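Local coordinates for ferric uptake regulation protein (Pseudomonas aeruginosa, PDB 1MZB), which probably acts as an iron-responsive, zinc-binding transcriptional regulator that controls genes of iron uptake and homeostasis by binding DNA, at residues M35-V40 with T55-L60. Sequence-based numbering, arbitrary orientation.
Sequences MSAEDV and TVYRVL
Ala-37, in the first turn of helix 37-46, sets its methyl group between Leu-60 CD1 and the ring edge of Tyr-57 on helix 53-66, and the backbones come close there, with the CA atoms of Ala-37 and Tyr-57 5.5 Å apart. The tight part is mostly methyl against methyl, the Ala-37 carbonyl oxygen also meeting one. Leu-60 CD1 rests against the backbone of Ala-37, 3.7 Å from its CA, and also touches Val-40 CG2, so one methyl spans two residues a turn apart. Val-56 does the same with CG1, which stands anti to its own backbone N (chi1 168°) and thereby reaches across to lie 3.5 Å from Ala-37 O and 3.7 Å from Val-40 CG1. No hydrogen bond joins the two segments.

Toward solvent the fit is looser. There Tyr-57 offers only a ring edge, its CD1 4.1 Å from Ala-37 CB and the methyl lying near the ring plane, while its hydroxyl is held by Arg-71. Behind Ala-37 a capping box starts the helix: Asp-39 N donates to Ser-36 OG, and Ser-36 N returns an almost straight bond (179°) to Asp-39 OD2, 3.0 Å long.

Both helices belong to the amino-terminal part of the chain, consistent with the winged-helix DNA-binding domain of Fur proteins, helix 53-66 probably being its recognition helix. Beyond the contact, Leu-60 continues onto Ile-23 and Leu-27 of helix 18-28, Val-56 packs on Tyr-41 and Leu-44 farther along helix 37-46, and Phe-81 of strand 80-83 meets both Tyr-57 and Leu-60, tying the helix pair to the two-stranded sheet.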
ATOM      1  N   MET A  35      14.269   1.779  -7.776  1.00 36.47           N
ATOM      2  CA  MET A  35      15.668   1.859  -8.079  1.00 33.56           C
ATOM      3  C   MET A  35      16.270   0.702  -8.872  1.00 32.41           C
ATOM      4  O   MET A  35      15.960  -0.465  -8.655  1.00 30.82           O
ATOM      5  CB  MET A  35      16.452   2.004  -6.783  1.00 36.44           C
ATOM      6  CG  MET A  35      16.288   3.383  -6.094  1.00 40.89           C
ATOM      7  SD  MET A  35      17.349   3.505  -4.654  1.00 50.61           S
ATOM      8  CE  MET A  35      16.828   2.138  -3.795  1.00 43.01           C
ATOM      9  N   SER A  36      17.172   1.069  -9.766  1.00 26.68           N
ATOM     10  CA  SER A  36      17.943   0.095 -10.517  1.00 27.85           C
ATOM     11  C   SER A  36      19.149  -0.286  -9.647  1.00 26.93           C
ATOM     12  O   SER A  36      19.428   0.352  -8.594  1.00 26.04           O
ATOM     13  CB  SER A  36      18.473   0.724 -11.810  1.00 25.01           C
ATOM     14  OG  SER A  36      19.516   1.630 -11.499  1.00 25.82           O
ATOM     15  N   ALA A  37      19.880  -1.313 -10.069  1.00 26.12           N
ATOM     16  CA  ALA A  37      21.096  -1.720  -9.350  1.00 26.67           C
ATOM     17  C   ALA A  37      22.098  -0.562  -9.312  1.00 28.36           C
ATOM     18  O   ALA A  37      22.759  -0.321  -8.297  1.00 26.46           O
ATOM     19  CB  ALA A  37      21.736  -2.952 -10.028  1.00 26.54           C
ATOM     20  N   GLU A  38      22.192   0.182 -10.412  1.00 27.64           N
ATOM     21  CA  GLU A  38      23.098   1.332 -10.481  1.00 27.80           C
ATOM     22  C   GLU A  38      22.672   2.453  -9.534  1.00 27.92           C
ATOM     23  O   GLU A  38      23.533   3.124  -8.928  1.00 24.11           O
ATOM     24  CB  GLU A  38      23.163   1.877 -11.921  1.00 27.00           C
ATOM     25  CG  GLU A  38      24.131   1.093 -12.813  1.00 33.82           C
ATOM     26  CD  GLU A  38      24.293   1.783 -14.154  1.00 35.14           C
ATOM     27  OE1 GLU A  38      24.917   2.878 -14.163  1.00 33.83           O
ATOM     28  OE2 GLU A  38      23.781   1.233 -15.169  1.00 31.88           O
ATOM     29  N   ASP A  39      21.357   2.681  -9.424  1.00 28.53           N
ATOM     30  CA  ASP A  39      20.852   3.707  -8.503  1.00 28.43           C
ATOM     31  C   ASP A  39      21.266   3.340  -7.085  1.00 28.57           C
ATOM     32  O   ASP A  39      21.686   4.209  -6.312  1.00 27.70           O
ATOM     33  CB  ASP A  39      19.324   3.827  -8.540  1.00 29.19           C
ATOM     34  CG  ASP A  39      18.779   4.384  -9.864  1.00 32.89           C
ATOM     35  OD1 ASP A  39      19.455   5.229 -10.510  1.00 31.25           O
ATOM     36  OD2 ASP A  39      17.651   3.981 -10.245  1.00 31.71           O
ATOM     37  N   VAL A  40      21.128   2.063  -6.723  1.00 28.70           N
ATOM     38  CA  VAL A  40      21.523   1.644  -5.372  1.00 28.45           C
ATOM     39  C   VAL A  40      23.027   1.864  -5.191  1.00 29.69           C
ATOM     40  O   VAL A  40      23.479   2.476  -4.186  1.00 26.91           O
ATOM     41  CB  VAL A  40      21.139   0.154  -5.109  1.00 29.01           C
ATOM     42  CG1 VAL A  40      21.632  -0.293  -3.737  1.00 30.93           C
ATOM     43  CG2 VAL A  40      19.629  -0.028  -5.181  1.00 29.64           C
ATOM     44  N   THR A  55      28.539  -6.559  -6.550  1.00 29.76           N
ATOM     45  CA  THR A  55      28.017  -7.050  -5.282  1.00 30.74           C
ATOM     46  C   THR A  55      26.581  -6.518  -5.075  1.00 28.11           C
ATOM     47  O   THR A  55      25.721  -7.229  -4.582  1.00 29.81           O
ATOM     48  CB  THR A  55      28.906  -6.584  -4.121  1.00 32.71           C
ATOM     49  OG1 THR A  55      30.186  -7.213  -4.263  1.00 34.94           O
ATOM     50  CG2 THR A  55      28.268  -6.952  -2.744  1.00 34.69           C
ATOM     51  N   VAL A  56      26.333  -5.276  -5.460  1.00 26.53           N
ATOM     52  CA  VAL A  56      24.999  -4.699  -5.301  1.00 26.59           C
ATOM     53  C   VAL A  56      24.021  -5.522  -6.120  1.00 27.36           C
ATOM     54  O   VAL A  56      22.960  -5.907  -5.638  1.00 26.16           O
ATOM     55  CB  VAL A  56      24.934  -3.204  -5.775  1.00 27.23           C
ATOM     56  CG1 VAL A  56      23.456  -2.764  -5.866  1.00 26.90           C
ATOM     57  CG2 VAL A  56      25.734  -2.262  -4.762  1.00 26.89           C
ATOM     58  N   TYR A  57      24.378  -5.818  -7.361  1.00 26.63           N
ATOM     59  CA  TYR A  57      23.468  -6.598  -8.204  1.00 27.34           C
ATOM     60  C   TYR A  57      23.224  -7.995  -7.613  1.00 29.30           C
ATOM     61  O   TYR A  57      22.108  -8.493  -7.583  1.00 27.97           O
ATOM     62  CB  TYR A  57      24.028  -6.756  -9.607  1.00 27.29           C
ATOM     63  CG  TYR A  57      23.068  -7.517 -10.512  1.00 27.20           C
ATOM     64  CD1 TYR A  57      21.909  -6.916 -10.994  1.00 28.91           C
ATOM     65  CD2 TYR A  57      23.289  -8.862 -10.822  1.00 31.59           C
ATOM     66  CE1 TYR A  57      20.978  -7.647 -11.776  1.00 29.28           C
ATOM     67  CE2 TYR A  57      22.373  -9.595 -11.588  1.00 28.74           C
ATOM     68  CZ  TYR A  57      21.237  -8.990 -12.053  1.00 29.81           C
ATOM     69  OH  TYR A  57      20.329  -9.708 -12.791  1.00 31.35           O
ATOM     70  N   ARG A  58      24.295  -8.623  -7.158  1.00 29.10           N
ATOM     71  CA  ARG A  58      24.180  -9.950  -6.577  1.00 30.70           C
ATOM     72  C   ARG A  58      23.249  -9.956  -5.380  1.00 28.46           C
ATOM     73  O   ARG A  58      22.372 -10.808  -5.278  1.00 27.52           O
ATOM     74  CB  ARG A  58      25.571 -10.447  -6.165  1.00 33.24           C
ATOM     75  CG  ARG A  58      26.452 -10.658  -7.356  1.00 46.41           C
ATOM     76  CD  ARG A  58      26.319 -12.051  -7.873  1.00 50.08           C
ATOM     77  NE  ARG A  58      27.153 -12.974  -7.096  1.00 57.32           N
ATOM     78  CZ  ARG A  58      28.455 -13.161  -7.302  1.00 60.65           C
ATOM     79  NH1 ARG A  58      29.074 -12.485  -8.263  1.00 62.82           N
ATOM     80  NH2 ARG A  58      29.136 -14.040  -6.564  1.00 61.40           N
ATOM     81  N   VAL A  59      23.461  -9.022  -4.459  1.00 28.33           N
ATOM     82  CA  VAL A  59      22.617  -8.951  -3.276  1.00 27.16           C
ATOM     83  C   VAL A  59      21.157  -8.666  -3.627  1.00 26.72           C
ATOM     84  O   VAL A  59      20.256  -9.271  -3.074  1.00 24.93           O
ATOM     85  CB  VAL A  59      23.090  -7.876  -2.298  1.00 28.99           C
ATOM     86  CG1 VAL A  59      22.064  -7.733  -1.148  1.00 29.74           C
ATOM     87  CG2 VAL A  59      24.462  -8.218  -1.739  1.00 30.41           C
ATOM     88  N   LEU A  60      20.906  -7.726  -4.545  1.00 23.54           N
ATOM     89  CA  LEU A  60      19.539  -7.457  -4.909  1.00 25.08           C
ATOM     90  C   LEU A  60      18.913  -8.723  -5.525  1.00 24.04           C
ATOM     91  O   LEU A  60      17.734  -8.978  -5.325  1.00 23.93           O
ATOM     92  CB  LEU A  60      19.479  -6.275  -5.916  1.00 22.57           C
ATOM     93  CG  LEU A  60      19.890  -4.905  -5.351  1.00 23.13           C
ATOM     94  CD1 LEU A  60      20.050  -3.814  -6.508  1.00 22.97           C
ATOM     95  CD2 LEU A  60      18.743  -4.464  -4.403  1.00 25.30           C
TER